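Local structure of uncharacterized protein (4R29) at residues E82-I87 with K106-Q111; L100-G105 with V149-S154; E158-R163 with G199-Y204. The protein probably methylates a zinc-finger cysteine of the host proteins TAB2 and TAB3 with S-adenosylmethionine as methyl donor, and so blocks NF-kappa-B activation. The protein carries 1 engineered substitution. One frame throughout, in Å; residues are numbered along the deposited sequence.

Overall arrangement
Interactions 1 and 3 line the S-adenosylmethionine pocket; interaction 2 does not touch the ligand, the side chain of V102 staying about 6 Å from it. Interactions 1 and 2 have centres about 7 Å apart and share a sheet: the backbones of 106-111 and 149-154 pair through P108 O to R151 N (2.8 Å) and G110 O to V149 N (2.9 Å). Interactions 1 and 3, centres about 9 Å apart, are joined where R107 NH1 reaches F202 O (2.9 Å), tying the two walls round the methionine carboxylate. Interactions 2 and 3 are more distant, about 12 Å between centres, and meet where Y150 packs on E158 and A161.

Interaction 1: E82-I87 with K106-Q111; sequences EAFEPI and KRPMGQ. With SAM (S-adenosylmethionine), chain E.
P108 points its CD at the face of the F84 ring, 3.6 Å from the centroid and 2° off the normal, a CH-pi contact. The same ring comes close to backbone, with F84 CD1 3.4 Å from K106 O. Farther along the loop, I87 bridges two side chains. Its CG2 rests on CB and CD of K106, while CD1, carried on a CG1 wedged between backbone N and carbonyl carbon (chi1 57°), reaches CD of R107 at 3.7 Å and lies over one face of the guanidinium. No direct hydrogen bond joins 82-87 to 106-111. Instead, one water donates to both E85 O and K106 O, and a second accepts from E85 N and donates to K106 O.

R107 runs extended from CG to NE toward the ligand. NH1 gives a hydrogen bond to SAM O (2.8 Å) and NH2 one to SAM OXT (2.6 Å, 161°), a two-pronged grip that probably balances the carboxylate's charge. Q111 holds the same end through its backbone, N to SAM OXT (3.0 Å) and O from SAM N (2.6 Å). T101 OG1 at NE, S98 O at NH2 and F202 O at NH1 fix the guanidinium's rotation. R107 and the start of strand 109-114 thus hold the methionine end of the site in this Rossmann-like methyltransferase, and loop 82-87 backs R107 from the second shell through I87.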
loop_
_atom_site.group_PDB
_atom_site.type_symbol
_atom_site.label_atom_id
_atom_site.label_comp_id
_atom_site.label_asym_id
_atom_site.label_seq_id
_atom_site.Cartn_x
_atom_site.Cartn_y
_atom_site.Cartn_z
ATOM N N GLU A 82 -15.468 -0.815 -18.256
ATOM C CA GLU A 82 -14.922 -0.727 -19.586
ATOM C C GLU A 82 -13.850 0.357 -19.553
ATOM O O GLU A 82 -12.860 0.285 -20.271
ATOM C CB GLU A 82 -16.035 -0.370 -20.570
ATOM C CG GLU A 82 -15.665 -0.534 -22.033
ATOM C CD GLU A 82 -16.835 -0.250 -22.966
ATOM O OE1 GLU A 82 -17.358 0.890 -22.941
ATOM O OE2 GLU A 82 -17.233 -1.168 -23.720
ATOM N N ALA A 83 -14.055 1.356 -18.697
ATOM C CA ALA A 83 -13.113 2.467 -18.531
ATOM C C ALA A 83 -13.261 3.124 -17.143
ATOM O O ALA A 83 -14.362 3.215 -16.598
ATOM C CB ALA A 83 -13.299 3.497 -19.640
ATOM N N PHE A 84 -12.155 3.582 -16.570
ATOM C CA PHE A 84 -12.212 4.182 -15.248
ATOM C C PHE A 84 -12.556 5.663 -15.288
ATOM O O PHE A 84 -12.196 6.373 -16.234
ATOM C CB PHE A 84 -10.882 4.008 -14.514
ATOM C CG PHE A 84 -10.434 2.584 -14.385
ATOM C CD1 PHE A 84 -10.966 1.765 -13.412
ATOM C CD2 PHE A 84 -9.457 2.075 -15.220
ATOM C CE1 PHE A 84 -10.540 0.457 -13.268
ATOM C CE2 PHE A 84 -9.033 0.753 -15.087
ATOM C CZ PHE A 84 -9.582 -0.052 -14.102
ATOM N N GLU A 85 -13.250 6.107 -14.239
ATOM C CA GLU A 85 -13.451 7.517 -13.935
ATOM C C GLU A 85 -12.675 7.873 -12.668
ATOM O O GLU A 85 -12.539 7.044 -11.771
ATOM C CB GLU A 85 -14.932 7.797 -13.663
ATOM C CG GLU A 85 -15.836 7.795 -14.877
ATOM C CD GLU A 85 -17.305 7.840 -14.489
ATOM O OE1 GLU A 85 -17.608 8.188 -13.319
ATOM O OE2 GLU A 85 -18.155 7.519 -15.350
ATOM N N PRO A 86 -12.191 9.119 -12.574
ATOM C CA PRO A 86 -11.497 9.607 -11.379
ATOM C C PRO A 86 -12.331 9.478 -10.111
ATOM O O PRO A 86 -13.537 9.745 -10.109
ATOM C CB PRO A 86 -11.281 11.091 -11.685
ATOM C CG PRO A 86 -11.222 11.167 -13.152
ATOM C CD PRO A 86 -12.192 10.119 -13.654
ATOM N N ILE A 87 -11.673 9.078 -9.032
ATOM C CA ILE A 87 -12.303 9.032 -7.735
ATOM C C ILE A 87 -11.891 10.300 -7.022
ATOM O O ILE A 87 -10.945 10.986 -7.432
ATOM C CB ILE A 87 -11.779 7.843 -6.887
ATOM C CG1 ILE A 87 -10.255 7.944 -6.734
ATOM C CG2 ILE A 87 -12.153 6.524 -7.525
ATOM C CD1 ILE A 87 -9.669 7.185 -5.541
ATOM N N LYS A 106 -13.259 0.587 -8.993
ATOM C CA LYS A 106 -13.312 2.026 -9.275
ATOM C C LYS A 106 -12.034 2.535 -9.937
ATOM O O LYS A 106 -12.066 3.489 -10.711
ATOM C CB LYS A 106 -13.525 2.835 -8.002
ATOM C CG LYS A 106 -14.931 2.853 -7.469
ATOM C CD LYS A 106 -15.050 3.971 -6.451
ATOM C CE LYS A 106 -16.279 3.814 -5.631
ATOM N NZ LYS A 106 -16.359 2.388 -5.172
ATOM N N ARG A 107 -10.906 1.914 -9.611
ATOM C CA ARG A 107 -9.625 2.334 -10.172
ATOM C C ARG A 107 -8.674 1.142 -10.227
ATOM O O ARG A 107 -8.893 0.137 -9.553
ATOM C CB ARG A 107 -9.007 3.497 -9.354
ATOM C CG ARG A 107 -8.732 3.167 -7.893
ATOM C CD ARG A 107 -8.012 4.309 -7.158
ATOM N NE ARG A 107 -7.669 3.908 -5.799
ATOM C CZ ARG A 107 -6.696 4.441 -5.058
ATOM N NH1 ARG A 107 -5.937 5.437 -5.533
ATOM N NH2 ARG A 107 -6.488 3.979 -3.832
ATOM N N PRO A 108 -7.614 1.254 -11.036
ATOM C CA PRO A 108 -6.699 0.123 -11.220
ATOM C C PRO A 108 -5.627 -0.085 -10.122
ATOM O O PRO A 108 -5.113 -1.192 -10.012
ATOM C CB PRO A 108 -6.050 0.426 -12.585
ATOM C CG PRO A 108 -6.082 1.913 -12.683
ATOM C CD PRO A 108 -7.393 2.315 -12.035
ATOM N N MET A 109 -5.256 0.943 -9.370
ATOM C CA MET A 109 -4.335 0.732 -8.247
ATOM C C MET A 109 -4.415 1.734 -7.102
ATOM O O MET A 109 -4.957 2.833 -7.236
ATOM C CB MET A 109 -2.879 0.449 -8.680
ATOM C CG MET A 109 -1.942 1.591 -8.788
ATOM S SD MET A 109 -1.257 2.397 -7.299
ATOM C CE MET A 109 -0.733 3.860 -8.196
ATOM N N GLY A 110 -3.940 1.272 -5.952
ATOM C CA GLY A 110 -3.911 2.047 -4.727
ATOM C C GLY A 110 -2.692 1.608 -3.936
ATOM O O GLY A 110 -2.084 0.581 -4.240
ATOM N N GLN A 111 -2.333 2.382 -2.928
ATOM C CA GLN A 111 -1.153 2.092 -2.125
ATOM C C GLN A 111 -1.514 2.421 -0.676
ATOM O O GLN A 111 -2.188 3.404 -0.413
ATOM C CB GLN A 111 0.050 2.919 -2.619
ATOM C CG GLN A 111 1.304 2.826 -1.730
ATOM C CD GLN A 111 1.273 3.810 -0.565
ATOM O OE1 GLN A 111 0.982 4.986 -0.749
ATOM N NE2 GLN A 111 1.569 3.331 0.631
HETATM N N SAM E . -3.668 5.543 0.016
HETATM C CA SAM E . -3.594 6.434 -1.142
HETATM C C SAM E . -4.202 5.795 -2.385
HETATM O O SAM E . -4.577 6.514 -3.317
HETATM O OXT SAM E . -4.299 4.559 -2.480
HETATM C CB SAM E . -2.161 6.837 -1.475
HETATM C CG SAM E . -1.533 7.812 -0.491
HETATM S SD SAM E . -0.073 8.681 -1.151
HETATM C CE SAM E . 0.237 9.692 0.319
HETATM C "C5'" SAM E . -0.900 9.942 -2.152
HETATM C "C4'" SAM E . 0.128 10.801 -2.882
HETATM O "O4'" SAM E . -0.464 11.416 -4.013
HETATM C "C3'" SAM E . 0.681 11.916 -1.999
HETATM O "O3'" SAM E . 1.874 11.521 -1.349
HETATM C "C2'" SAM E . 0.915 13.051 -2.972
HETATM O "O2'" SAM E . 2.246 12.948 -3.390
HETATM C "C1'" SAM E . 0.023 12.739 -4.172
HETATM N N9 SAM E . -1.184 13.585 -4.257
HETATM C C8 SAM E . -1.572 14.320 -5.345
HETATM N N7 SAM E . -2.740 14.931 -5.074
HETATM C C5 SAM E . -3.111 14.588 -3.821
HETATM C C6 SAM E . -4.216 14.930 -3.056
HETATM N N6 SAM E . -5.145 15.743 -3.549
HETATM N N1 SAM E . -4.336 14.422 -1.784
HETATM C C2 SAM E . -3.367 13.569 -1.282
HETATM N N3 SAM E . -2.271 13.228 -2.048
HETATM C C4 SAM E . -2.145 13.730 -3.301
HETATM O O HOH W 1 -10.233 5.615 -11.576
HETATM O O HOH W 2 -14.756 4.335 -12.375
#

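Interaction 2: L100-G105 with V149-S154; sequences LTVISG and VYRNDS
V102 and R151 lie side by side, pointing opposite ways, and their meeting divides into a greasy half and a polar half. On the greasy side, CG1 of V102, set anti to the backbone N (chi1 175°), lies along the aliphatic part of the arginine, 3.8 Å from R151 CD. Its other methyl, CG2, faces the strand, 4.0 Å from V149 O and a looser 4.3 Å from V149 CG1.

The polar half gathers at the guanidinium. The R151 chain folds at chi2 and chi3, which turns its end back toward the last turn of helix 95-103. There NH1 donates to V102 O at 3.1 Å with an N-H...O angle of 167°, in the carbonyl plane and on a lone pair; a bond from NH1 to I103 O is weak. V102 O also accepts from G105 N within the Schellman motif that ends the helix, so this carbonyl serves both the backbone and the arginine. The partial negative charge of the helix C-terminus probably adds some attraction for the arginine.

The opposite margin of the guanidinium is held by D153, side-on: R151 NE to D153 OD1 (3.0 Å) and R151 NH2 to D153 OD2 (2.7 Å), each oxygen using its syn lone pair. These bonds lie close to the guanidinium plane and fix its rotation between helix end and turn. The contact is largely buried; the partly exposed D153 is the less enclosed end of the polar half.

S78 O takes a further bond from R151 NH1. I103 and V149 both pack on L125 of helix 120-125. Helix 95-103 thus sits against the end of strand 145-151, the middle strand between 109-114 and 131-137.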
loop_
_atom_site.group_PDB
_atom_site.type_symbol
_atom_site.label_atom_id
_atom_site.label_comp_id
_atom_site.label_asym_id
_atom_site.label_seq_id
_atom_site.Cartn_x
_atom_site.Cartn_y
_atom_site.Cartn_z
ATOM N N LEU A 100 -10.297 -0.705 -1.114
ATOM C CA LEU A 100 -11.710 -0.838 -1.443
ATOM C C LEU A 100 -12.004 -0.284 -2.843
ATOM O O LEU A 100 -12.731 -0.897 -3.611
ATOM C CB LEU A 100 -12.580 -0.134 -0.396
ATOM C CG LEU A 100 -14.084 -0.366 -0.611
ATOM C CD1 LEU A 100 -14.405 -1.869 -0.635
ATOM C CD2 LEU A 100 -14.944 0.344 0.450
ATOM N N THR A 101 -11.440 0.880 -3.157
ATOM C CA THR A 101 -11.620 1.496 -4.465
ATOM C C THR A 101 -11.002 0.626 -5.572
ATOM O O THR A 101 -11.361 0.733 -6.739
ATOM C CB THR A 101 -10.974 2.915 -4.514
ATOM O OG1 THR A 101 -9.635 2.838 -4.013
ATOM C CG2 THR A 101 -11.755 3.924 -3.677
ATOM N N VAL A 102 -10.053 -0.224 -5.212
ATOM C CA VAL A 102 -9.464 -1.082 -6.216
ATOM C C VAL A 102 -10.291 -2.369 -6.387
ATOM O O VAL A 102 -10.610 -2.749 -7.515
ATOM C CB VAL A 102 -7.983 -1.392 -5.911
ATOM C CG1 VAL A 102 -7.436 -2.377 -6.909
ATOM C CG2 VAL A 102 -7.161 -0.096 -5.903
ATOM N N ILE A 103 -10.656 -3.020 -5.279
ATOM C CA ILE A 103 -11.395 -4.279 -5.361
ATOM C C ILE A 103 -12.824 -4.089 -5.887
ATOM O O ILE A 103 -13.388 -4.986 -6.502
ATOM C CB ILE A 103 -11.374 -5.100 -4.044
ATOM C CG1 ILE A 103 -12.357 -4.554 -3.000
ATOM C CG2 ILE A 103 -9.938 -5.216 -3.480
ATOM C CD1 ILE A 103 -12.489 -5.470 -1.770
ATOM N N SER A 104 -13.387 -2.906 -5.690
ATOM C CA SER A 104 -14.707 -2.609 -6.233
ATOM C C SER A 104 -14.602 -2.176 -7.697
ATOM O O SER A 104 -15.601 -1.858 -8.332
ATOM C CB SER A 104 -15.375 -1.503 -5.417
ATOM O OG SER A 104 -14.685 -0.263 -5.580
ATOM N N GLY A 105 -13.383 -2.126 -8.218
ATOM C CA GLY A 105 -13.162 -1.781 -9.612
ATOM C C GLY A 105 -13.228 -0.299 -9.981
ATOM O O GLY A 105 -13.243 0.043 -11.164
ATOM N N VAL A 149 -1.535 -2.222 -4.248
ATOM C CA VAL A 149 -2.580 -3.143 -4.691
ATOM C C VAL A 149 -3.127 -2.711 -6.068
ATOM O O VAL A 149 -3.426 -1.532 -6.287
ATOM C CB VAL A 149 -3.715 -3.251 -3.619
ATOM C CG1 VAL A 149 -4.286 -1.870 -3.295
ATOM C CG2 VAL A 149 -4.833 -4.234 -4.055
ATOM N N TYR A 150 -3.228 -3.661 -6.998
ATOM C CA TYR A 150 -3.666 -3.353 -8.364
ATOM C C TYR A 150 -4.541 -4.442 -9.013
ATOM O O TYR A 150 -4.517 -5.612 -8.601
ATOM C CB TYR A 150 -2.468 -3.017 -9.264
ATOM C CG TYR A 150 -1.456 -4.143 -9.459
ATOM C CD1 TYR A 150 -0.449 -4.370 -8.519
ATOM C CD2 TYR A 150 -1.502 -4.963 -10.594
ATOM C CE1 TYR A 150 0.493 -5.374 -8.693
ATOM C CE2 TYR A 150 -0.574 -5.986 -10.786
ATOM C CZ TYR A 150 0.421 -6.189 -9.827
ATOM O OH TYR A 150 1.340 -7.202 -9.994
ATOM N N ARG A 151 -5.325 -4.032 -10.013
ATOM C CA ARG A 151 -6.129 -4.957 -10.820
ATOM C C ARG A 151 -5.230 -5.630 -11.841
ATOM O O ARG A 151 -4.628 -4.959 -12.685
ATOM C CB ARG A 151 -7.233 -4.223 -11.591
ATOM C CG ARG A 151 -8.177 -3.356 -10.762
ATOM C CD ARG A 151 -9.069 -4.174 -9.852
ATOM N NE ARG A 151 -9.807 -5.224 -10.560
ATOM C CZ ARG A 151 -10.962 -5.736 -10.144
ATOM N NH1 ARG A 151 -11.547 -5.263 -9.036
ATOM N NH2 ARG A 151 -11.549 -6.704 -10.848
ATOM N N ASN A 152 -5.132 -6.949 -11.764
ATOM C CA ASN A 152 -4.373 -7.720 -12.748
ATOM C C ASN A 152 -5.185 -7.904 -14.030
ATOM O O ASN A 152 -4.649 -8.245 -15.092
ATOM C CB ASN A 152 -4.033 -9.087 -12.163
ATOM C CG ASN A 152 -2.759 -9.653 -12.729
ATOM O OD1 ASN A 152 -1.880 -8.913 -13.187
ATOM N ND2 ASN A 152 -2.643 -10.973 -12.702
ATOM N N ASP A 153 -6.489 -7.678 -13.917
ATOM C CA ASP A 153 -7.414 -7.893 -15.025
ATOM C C ASP A 153 -7.600 -6.617 -15.832
ATOM O O ASP A 153 -8.485 -6.528 -16.670
ATOM C CB ASP A 153 -8.766 -8.457 -14.538
ATOM C CG ASP A 153 -9.335 -7.704 -13.327
ATOM O OD1 ASP A 153 -8.625 -6.888 -12.705
ATOM O OD2 ASP A 153 -10.506 -7.942 -12.979
ATOM N N SER A 154 -6.764 -5.623 -15.557
ATOM C CA SER A 154 -6.701 -4.427 -16.388
ATOM C C SER A 154 -5.238 -4.132 -16.632
ATOM O O SER A 154 -4.445 -4.183 -15.698
ATOM C CB SER A 154 -7.342 -3.230 -15.698
ATOM O OG SER A 154 -6.842 -2.015 -16.245
#

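Interaction 3: E158-R163 with G199-Y204; sequences EQRANR and GEIFSY. With SAM (S-adenosylmethionine), chain E.
A Schellman motif at S203 ends helix 186-201, and this C-terminal turn docks against helix 155-181 through R160 and I201. The R160 chain, extended from CG to NE, runs antiparallel to the I201 side chain beside it. Its CD lies 3.2 Å from I201 O and 4.2 Å from I201 CB. Beyond, NH1 donates to I201 O at 3.0 Å, a weak bond bent to 132°, while S203 OG stands 2.9 Å from R160 NH1 at the edge of the guanidinium. I201 CA and E200 O lie over one face of the group, the latter at too poor an angle for a hydrogen bond; the helix end's partial negative charge probably still draws the cation.

One turn on, R163 leaves its helix with CG anti to the backbone N (chi1 -177°), and R163 CG meets I201 CG2 at 3.9 Å where the two side chains cross nearly perpendicular. The R163 polar end turns to E166 in a salt bridge. I201 CD1 reaches over the helix backbone between R160 O and R163 C, and farther out I201 packs on F164 and L167.

The same turn presents its other side to the ligand. F202 lays one ring face against the methionine chain, with SAM CB 3.8 Å above the plane, offset toward the rim. Y204 OH, also bonded to R89, donates to SAM O at 2.7 Å, and Y204 CE2 comes within 3.6 Å of SAM C4 in the adenine. The helix end thus forms an aromatic wall of the S-adenosylmethionine pocket, with helix 155-181 packed behind it.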
loop_
_atom_site.group_PDB
_atom_site.type_symbol
_atom_site.label_atom_id
_atom_site.label_comp_id
_atom_site.label_asym_id
_atom_site.label_seq_id
_atom_site.Cartn_x
_atom_site.Cartn_y
_atom_site.Cartn_z
ATOM N N GLU A 158 -0.835 -3.216 -13.342
ATOM C CA GLU A 158 0.589 -3.413 -13.173
ATOM C C GLU A 158 1.393 -2.192 -13.619
ATOM O O GLU A 158 2.367 -1.820 -12.977
ATOM C CB GLU A 158 1.047 -4.655 -13.949
ATOM C CG GLU A 158 2.423 -5.172 -13.512
ATOM C CD GLU A 158 2.937 -6.319 -14.375
ATOM O OE1 GLU A 158 4.170 -6.438 -14.545
ATOM O OE2 GLU A 158 2.110 -7.106 -14.879
ATOM N N GLN A 159 0.994 -1.593 -14.732
ATOM C CA GLN A 159 1.667 -0.409 -15.238
ATOM C C GLN A 159 1.692 0.686 -14.184
ATOM O O GLN A 159 2.753 1.237 -13.888
ATOM C CB GLN A 159 1.015 0.095 -16.542
ATOM C CG GLN A 159 1.319 -0.793 -17.754
ATOM C CD GLN A 159 0.460 -0.482 -18.987
ATOM O OE1 GLN A 159 -0.129 0.601 -19.105
ATOM N NE2 GLN A 159 0.390 -1.443 -19.910
ATOM N N ARG A 160 0.529 0.986 -13.608
ATOM C CA ARG A 160 0.461 2.007 -12.567
ATOM C C ARG A 160 1.218 1.592 -11.330
ATOM O O ARG A 160 1.870 2.421 -10.710
ATOM C CB ARG A 160 -0.987 2.400 -12.235
ATOM C CG ARG A 160 -1.581 3.263 -13.318
ATOM C CD ARG A 160 -2.903 3.865 -12.948
ATOM N NE ARG A 160 -3.367 4.703 -14.042
ATOM C CZ ARG A 160 -4.325 5.612 -13.935
ATOM N NH1 ARG A 160 -4.933 5.818 -12.768
ATOM N NH2 ARG A 160 -4.671 6.321 -15.000
ATOM N N ALA A 161 1.162 0.309 -10.979
ATOM C CA ALA A 161 1.858 -0.133 -9.787
ATOM C C ALA A 161 3.346 0.077 -10.001
ATOM O O ALA A 161 4.048 0.562 -9.119
ATOM C CB ALA A 161 1.560 -1.579 -9.479
ATOM N N ASN A 162 3.820 -0.289 -11.184
ATOM C CA ASN A 162 5.226 -0.102 -11.515
ATOM C C ASN A 162 5.601 1.378 -11.526
ATOM O O ASN A 162 6.620 1.776 -10.968
ATOM C CB ASN A 162 5.551 -0.753 -12.864
ATOM C CG ASN A 162 5.728 -2.256 -12.759
ATOM O OD1 ASN A 162 6.101 -2.781 -11.705
ATOM N ND2 ASN A 162 5.458 -2.955 -13.850
ATOM N N ARG A 163 4.762 2.189 -12.159
ATOM C CA ARG A 163 4.984 3.619 -12.221
ATOM C C ARG A 163 5.031 4.240 -10.815
ATOM O O ARG A 163 5.809 5.150 -10.548
ATOM C CB ARG A 163 3.909 4.278 -13.071
ATOM C CG ARG A 163 4.078 5.783 -13.257
ATOM C CD ARG A 163 5.256 6.039 -14.162
ATOM N NE ARG A 163 5.421 7.449 -14.504
ATOM C CZ ARG A 163 6.604 8.014 -14.738
ATOM N NH1 ARG A 163 7.721 7.293 -14.653
ATOM N NH2 ARG A 163 6.676 9.297 -15.048
ATOM N N GLY A 199 -0.738 11.737 -8.115
ATOM C CA GLY A 199 -2.162 12.003 -8.113
ATOM C C GLY A 199 -2.832 11.357 -9.316
ATOM O O GLY A 199 -3.876 10.698 -9.208
ATOM N N GLU A 200 -2.196 11.523 -10.469
ATOM C CA GLU A 200 -2.688 10.964 -11.718
ATOM C C GLU A 200 -2.787 9.442 -11.678
ATOM O O GLU A 200 -3.821 8.877 -12.017
ATOM C CB GLU A 200 -1.827 11.460 -12.882
ATOM C CG GLU A 200 -1.955 12.975 -13.057
ATOM C CD GLU A 200 -1.001 13.567 -14.085
ATOM O OE1 GLU A 200 -0.096 12.867 -14.562
ATOM O OE2 GLU A 200 -1.160 14.757 -14.412
ATOM N N ILE A 201 -1.726 8.771 -11.240
ATOM C CA ILE A 201 -1.763 7.312 -11.241
ATOM C C ILE A 201 -2.706 6.772 -10.159
ATOM O O ILE A 201 -3.222 5.677 -10.289
ATOM C CB ILE A 201 -0.349 6.655 -11.196
ATOM C CG1 ILE A 201 0.422 7.056 -9.936
ATOM C CG2 ILE A 201 0.458 7.011 -12.466
ATOM C CD1 ILE A 201 1.715 6.228 -9.719
ATOM N N PHE A 202 -2.959 7.564 -9.117
ATOM C CA PHE A 202 -3.942 7.173 -8.119
ATOM C C PHE A 202 -5.370 7.526 -8.537
ATOM O O PHE A 202 -6.298 7.298 -7.775
ATOM C CB PHE A 202 -3.636 7.802 -6.750
ATOM C CG PHE A 202 -2.454 7.185 -6.033
ATOM C CD1 PHE A 202 -2.380 5.815 -5.826
ATOM C CD2 PHE A 202 -1.420 7.988 -5.558
ATOM C CE1 PHE A 202 -1.303 5.257 -5.153
ATOM C CE2 PHE A 202 -0.340 7.434 -4.887
ATOM C CZ PHE A 202 -0.282 6.066 -4.690
ATOM N N SER A 203 -5.541 8.082 -9.735
ATOM C CA SER A 203 -6.881 8.397 -10.255
ATOM C C SER A 203 -7.610 9.508 -9.502
ATOM O O SER A 203 -8.817 9.569 -9.541
ATOM C CB SER A 203 -7.785 7.159 -10.245
ATOM O OG SER A 203 -7.259 6.133 -11.051
ATOM N N TYR A 204 -6.896 10.379 -8.809
ATOM C CA TYR A 204 -7.574 11.458 -8.117
ATOM C C TYR A 204 -8.130 12.411 -9.159
ATOM O O TYR A 204 -7.642 12.470 -10.290
ATOM C CB TYR A 204 -6.622 12.214 -7.202
ATOM C CG TYR A 204 -6.040 11.395 -6.086
ATOM C CD1 TYR A 204 -6.594 10.176 -5.725
ATOM C CD2 TYR A 204 -4.922 11.847 -5.390
ATOM C CE1 TYR A 204 -6.047 9.426 -4.695
ATOM C CE2 TYR A 204 -4.379 11.109 -4.361
ATOM C CZ TYR A 204 -4.949 9.899 -4.022
ATOM O OH TYR A 204 -4.405 9.177 -3.001
HETATM N N SAM E . -3.668 5.543 0.016
HETATM C CA SAM E . -3.594 6.434 -1.142
HETATM C C SAM E . -4.202 5.795 -2.385
HETATM O O SAM E . -4.577 6.514 -3.317
HETATM O OXT SAM E . -4.299 4.559 -2.480
HETATM C CB SAM E . -2.161 6.837 -1.475
HETATM C CG SAM E . -1.533 7.812 -0.491
HETATM S SD SAM E . -0.073 8.681 -1.151
HETATM C CE SAM E . 0.237 9.692 0.319
HETATM C "C5'" SAM E . -0.900 9.942 -2.152
HETATM C "C4'" SAM E . 0.128 10.801 -2.882
HETATM O "O4'" SAM E . -0.464 11.416 -4.013
HETATM C "C3'" SAM E . 0.681 11.916 -1.999
HETATM O "O3'" SAM E . 1.874 11.521 -1.349
HETATM C "C2'" SAM E . 0.915 13.051 -2.972
HETATM O "O2'" SAM E . 2.246 12.948 -3.390
HETATM C "C1'" SAM E . 0.023 12.739 -4.172
HETATM N N9 SAM E . -1.184 13.585 -4.257
HETATM C C8 SAM E . -1.572 14.320 -5.345
HETATM N N7 SAM E . -2.740 14.931 -5.074
HETATM C C5 SAM E . -3.111 14.588 -3.821
HETATM C C6 SAM E . -4.216 14.930 -3.056
HETATM N N6 SAM E . -5.145 15.743 -3.549
HETATM N N1 SAM E . -4.336 14.422 -1.784
HETATM C C2 SAM E . -3.367 13.569 -1.282
HETATM N N3 SAM E . -2.271 13.228 -2.048
HETATM C C4 SAM E . -2.145 13.730 -3.301
#